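Local coordinates for metallo-beta-lactamase FIM-1 (PDB 6V3Q), which probably hydrolyses beta-lactam antibiotics as a zinc-dependent class B enzyme, and so contributes to antibiotic resistance in Pseudomonas aeruginosa, at residues A[77-82]-A[88-93]; A[105-110]-A[119-124]. All coordinates share one frame; numbering follows the deposited sequence.

Contact 1. Residues A[77-82]-A[88-93]; sequences AVFTHA and GGVAAL. With ZN (zinc ion), chain C.
The Phe79 ring receives Val90 over one face and Leu93 at its edge. Val90 CG2 lies 3.8 Å from the centroid of the Phe79 ring, only 21° off the ring normal, a CH-pi contact displaced slightly toward the rim. Leu93 CD1 approaches instead in the ring plane and comes within 3.6 Å of Phe79 CE1, the two side chains reaching out from opposite directions. The same methyl also meets Ala77, whose CB, beside the ring edge, is 3.9 Å from Leu93 CD1. Alanine suits that place because its small side chain lets the branched leucine end touch both neighbours.

Val90 and Leu93 stand three residues apart, hence about one turn, on the helix that starts just after the N-cap residue Gly89. Val90 sets CG1 anti to its own nitrogen (chi1 167°), which leaves CG2 as the branch laid on the ring. On the facing segment Ala77 and Phe79 point toward the helix while Val78 turns away. No hydrogen bond crosses, and all four touching residues are buried, so the interface is purely apolar.

Two residues beyond Phe79, His81 NE2 binds the zinc ion at 2.2 Å, and His83 and His145 bind the same ion, as in the three-histidine zinc site of subclass B1 enzymes. The apolar cluster lies just upstream of the His-X-His motif formed by His81 and His83. Phe79 also touches Met87 of helix 84-87, and Leu93 reaches Thr59 and Ile63 of helix 56-68. The contact fills the layer between strand 74-78 and helix 90-95, where strand 46-50 adds Leu49 against both Ala77 and Leu93.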
# COMPACT_ATOMS: atom_id res chain seq x y z
N ALA A 77 -19.39 -7.63 19.32
CA ALA A 77 -18.21 -7.62 18.48
C ALA A 77 -17.27 -8.74 18.92
O ALA A 77 -17.15 -9.04 20.11
CB ALA A 77 -17.49 -6.27 18.53
N VAL A 78 -16.61 -9.35 17.94
CA VAL A 78 -15.60 -10.37 18.18
C VAL A 78 -14.42 -10.08 17.27
O VAL A 78 -14.57 -9.52 16.17
CB VAL A 78 -16.15 -11.80 17.95
CG1 VAL A 78 -16.57 -11.98 16.50
CG2 VAL A 78 -15.13 -12.85 18.37
N PHE A 79 -13.22 -10.42 17.73
CA PHE A 79 -11.99 -10.14 17.00
C PHE A 79 -11.19 -11.43 16.86
O PHE A 79 -11.18 -12.28 17.76
CB PHE A 79 -11.18 -9.07 17.73
CG PHE A 79 -12.02 -8.04 18.42
CD1 PHE A 79 -12.69 -7.07 17.70
CD2 PHE A 79 -12.16 -8.06 19.80
CE1 PHE A 79 -13.47 -6.13 18.33
CE2 PHE A 79 -12.95 -7.11 20.44
CZ PHE A 79 -13.60 -6.15 19.70
N THR A 80 -10.52 -11.56 15.72
CA THR A 80 -9.90 -12.83 15.35
C THR A 80 -8.47 -13.00 15.88
O THR A 80 -8.03 -14.14 16.04
CB THR A 80 -9.92 -13.01 13.83
OG1 THR A 80 -9.25 -11.91 13.21
CG2 THR A 80 -11.36 -13.06 13.33
N HIS A 81 -7.75 -11.91 16.15
CA HIS A 81 -6.48 -11.99 16.86
C HIS A 81 -6.07 -10.58 17.29
O HIS A 81 -6.71 -9.59 16.92
CB HIS A 81 -5.38 -12.66 16.03
CG HIS A 81 -4.94 -11.87 14.84
ND1 HIS A 81 -5.70 -11.74 13.70
CD2 HIS A 81 -3.79 -11.19 14.60
CE1 HIS A 81 -5.05 -11.00 12.82
NE2 HIS A 81 -3.89 -10.66 13.34
N ALA A 82 -5.00 -10.52 18.07
CA ALA A 82 -4.59 -9.28 18.73
C ALA A 82 -3.50 -8.57 17.94
O ALA A 82 -2.35 -8.45 18.37
CB ALA A 82 -4.16 -9.57 20.16
N GLY A 88 -7.69 -2.78 16.56
CA GLY A 88 -7.21 -1.41 16.63
C GLY A 88 -8.23 -0.44 17.19
O GLY A 88 -7.85 0.59 17.77
N GLY A 89 -9.52 -0.73 17.04
CA GLY A 89 -10.55 0.18 17.48
C GLY A 89 -11.45 -0.40 18.55
O GLY A 89 -12.65 -0.08 18.61
N VAL A 90 -10.89 -1.26 19.40
CA VAL A 90 -11.68 -1.89 20.46
C VAL A 90 -12.19 -0.85 21.45
O VAL A 90 -13.34 -0.92 21.91
CB VAL A 90 -10.85 -2.98 21.17
CG1 VAL A 90 -11.51 -3.42 22.46
CG2 VAL A 90 -10.66 -4.17 20.25
N ALA A 91 -11.36 0.14 21.77
CA ALA A 91 -11.75 1.16 22.74
C ALA A 91 -12.99 1.92 22.28
O ALA A 91 -13.86 2.25 23.09
CB ALA A 91 -10.59 2.12 22.99
N ALA A 92 -13.08 2.22 20.98
CA ALA A 92 -14.25 2.92 20.46
C ALA A 92 -15.52 2.09 20.62
O ALA A 92 -16.61 2.65 20.82
CB ALA A 92 -14.04 3.29 19.00
N LEU A 93 -15.40 0.77 20.55
CA LEU A 93 -16.56 -0.09 20.75
C LEU A 93 -16.98 -0.12 22.22
O LEU A 93 -18.16 0.05 22.54
CB LEU A 93 -16.26 -1.50 20.24
CG LEU A 93 -15.88 -1.62 18.76
CD1 LEU A 93 -15.34 -3.01 18.45
CD2 LEU A 93 -17.08 -1.32 17.88
ZN ZN C . -2.05 -10.09 12.25

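Contact 2. Residues A[105-110]-A[119-124]; sequences DSNRMA and EHDLIF
Asn107, the side chain through which helix 104-108 grips the strand at His120 and Asp121, is reached after two residues that face elsewhere. Asp105 points away from the strand, and its OD2 forms a salt bridge with Arg147. Ser106 also looks to the loop that follows the zinc ligand His145, with OG hydrogen-bonded to Asp148.

Asn107 then turns toward the strand. With CG anti to its carbonyl carbon (chi1 -77°), the amide is carried across to the carboxylate of Asp121. Asn107 ND2 donates to Asp121 OD1 at 2.6 Å in a nearly straight bond (163° at the hydrogen), and the acceptor sits in the amide plane. OD1 is met almost head-on along its C-O bond, although the amide and carboxylate planes are turned 33° from each other. A second, weak bond runs from Asn107 ND2 to the backbone His120 O at 3.3 Å. Meanwhile Asn107 OD1 accepts the backbone N of Ala118, so both ends of the amide are engaged and its flip is settled. An asparagine fits this buried place well, offering donor and acceptor from one short, neutral group, whereas Asp121 is exposed, so its carboxylate probably stays charged.

Arg108 comes next and folds back along its own helix, its NH2 lying 2.9 Å from Asp105 OD1 in a salt bridge. The guanidinium meets that oxygen from well above the carboxylate plane, at an exposed surface.

Within the fold, the contact ties helix and return strand of the beta-alpha-beta unit 99-102, 104-108, 120-121. Asn107 also rests on Ala102, and strand 120-121, outermost in the chain's seven-stranded sheet, pairs with strand 99-102 through His120.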
# COMPACT_ATOMS: atom_id res chain seq x y z
N ASP A 105 -6.28 -15.82 24.90
CA ASP A 105 -4.92 -15.47 24.54
C ASP A 105 -4.85 -14.11 23.87
O ASP A 105 -3.88 -13.36 24.06
CB ASP A 105 -4.33 -16.54 23.63
CG ASP A 105 -2.82 -16.51 23.60
OD1 ASP A 105 -2.23 -15.88 24.51
OD2 ASP A 105 -2.23 -17.11 22.68
N SER A 106 -5.87 -13.76 23.08
CA SER A 106 -5.87 -12.45 22.42
C SER A 106 -6.01 -11.33 23.43
O SER A 106 -5.42 -10.25 23.27
CB SER A 106 -6.99 -12.39 21.38
OG SER A 106 -6.75 -13.29 20.32
N ASN A 107 -6.79 -11.55 24.49
CA ASN A 107 -6.97 -10.53 25.51
C ASN A 107 -5.74 -10.37 26.39
O ASN A 107 -5.49 -9.29 26.92
CB ASN A 107 -8.20 -10.85 26.37
CG ASN A 107 -9.49 -10.53 25.66
OD1 ASN A 107 -9.52 -9.69 24.77
ND2 ASN A 107 -10.58 -11.18 26.07
N ARG A 108 -4.96 -11.44 26.55
CA ARG A 108 -3.77 -11.37 27.40
C ARG A 108 -2.64 -10.61 26.73
O ARG A 108 -1.90 -9.88 27.40
CB ARG A 108 -3.32 -12.78 27.78
CG ARG A 108 -4.26 -13.51 28.72
CD ARG A 108 -3.62 -14.80 29.20
NE ARG A 108 -3.21 -15.63 28.07
CZ ARG A 108 -2.29 -16.58 28.14
NH1 ARG A 108 -1.67 -16.83 29.28
NH2 ARG A 108 -1.98 -17.29 27.06
N MET A 109 -2.48 -10.77 25.42
CA MET A 109 -1.37 -10.16 24.69
C MET A 109 -1.74 -8.86 23.99
O MET A 109 -0.92 -8.30 23.27
CB MET A 109 -0.81 -11.15 23.66
CG MET A 109 -1.73 -11.42 22.49
SD MET A 109 -0.97 -12.50 21.25
CE MET A 109 -0.75 -14.00 22.20
N ALA A 110 -2.96 -8.36 24.20
CA ALA A 110 -3.37 -7.09 23.61
C ALA A 110 -2.67 -5.90 24.29
O ALA A 110 -2.25 -4.98 23.58
CB ALA A 110 -4.90 -6.93 23.69
N GLU A 119 -13.66 -7.27 26.37
CA GLU A 119 -14.20 -7.32 27.72
C GLU A 119 -14.40 -8.75 28.21
O GLU A 119 -14.23 -9.03 29.40
CB GLU A 119 -15.52 -6.55 27.78
CG GLU A 119 -16.09 -6.41 29.18
CD GLU A 119 -17.44 -5.71 29.17
OE1 GLU A 119 -17.98 -5.47 28.07
OE2 GLU A 119 -17.96 -5.41 30.27
N HIS A 120 -14.74 -9.67 27.31
CA HIS A 120 -15.04 -11.05 27.68
C HIS A 120 -14.10 -12.01 26.96
O HIS A 120 -13.78 -11.81 25.78
CB HIS A 120 -16.49 -11.41 27.35
CG HIS A 120 -17.51 -10.64 28.13
ND1 HIS A 120 -18.29 -9.65 27.57
CD2 HIS A 120 -17.87 -10.71 29.43
CE1 HIS A 120 -19.09 -9.15 28.49
NE2 HIS A 120 -18.85 -9.77 29.63
N ASP A 121 -13.67 -13.04 27.67
CA ASP A 121 -12.96 -14.15 27.06
C ASP A 121 -13.96 -15.14 26.47
O ASP A 121 -14.95 -15.49 27.13
CB ASP A 121 -12.06 -14.86 28.07
CG ASP A 121 -10.96 -13.97 28.60
OD1 ASP A 121 -10.85 -12.82 28.12
OD2 ASP A 121 -10.22 -14.41 29.50
N LEU A 122 -13.72 -15.57 25.24
CA LEU A 122 -14.54 -16.61 24.65
C LEU A 122 -14.33 -17.93 25.39
O LEU A 122 -13.23 -18.24 25.86
CB LEU A 122 -14.22 -16.78 23.17
CG LEU A 122 -14.64 -15.63 22.24
CD1 LEU A 122 -13.95 -15.73 20.90
CD2 LEU A 122 -16.15 -15.63 22.06
N ILE A 123 -15.40 -18.70 25.51
CA ILE A 123 -15.37 -20.00 26.18
C ILE A 123 -15.69 -21.06 25.13
O ILE A 123 -16.85 -21.18 24.70
CB ILE A 123 -16.33 -20.08 27.37
CG1 ILE A 123 -15.97 -19.02 28.41
CG2 ILE A 123 -16.31 -21.47 27.99
CD1 ILE A 123 -16.68 -19.19 29.74
N PHE A 124 -14.68 -21.81 24.71
CA PHE A 124 -14.84 -22.83 23.69
C PHE A 124 -15.20 -24.17 24.31
O PHE A 124 -14.80 -24.49 25.44
CB PHE A 124 -13.56 -22.98 22.87
CG PHE A 124 -13.25 -21.78 22.01
CD1 PHE A 124 -12.36 -20.81 22.43
CD2 PHE A 124 -13.85 -21.63 20.77
CE1 PHE A 124 -12.07 -19.71 21.64
CE2 PHE A 124 -13.57 -20.53 19.98
CZ PHE A 124 -12.68 -19.58 20.41

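Contact 1 is complete in sequence before contact 2 begins, and their centres lie about 11 Å apart. Both reach the seven-stranded mixed sheet: strand 74-78 of contact 1 and strand 120-121 of contact 2 flank strand 99-102, all three running parallel. The contacts also touch directly, Ala82 CB lying 3.4 Å from Ser106 O and Val78 CG2 4.0 Å from Leu122 CD1. Asp148 joins them further, since its OD2 bonds both Ala82 N and Ser106 OG. The zinc-binding segment 77-82 packs against helix 90-95 through Ala77 and Phe79, and against Ser106 of helix 104-108 and Met109 just after it through its later residues His81 and Ala82.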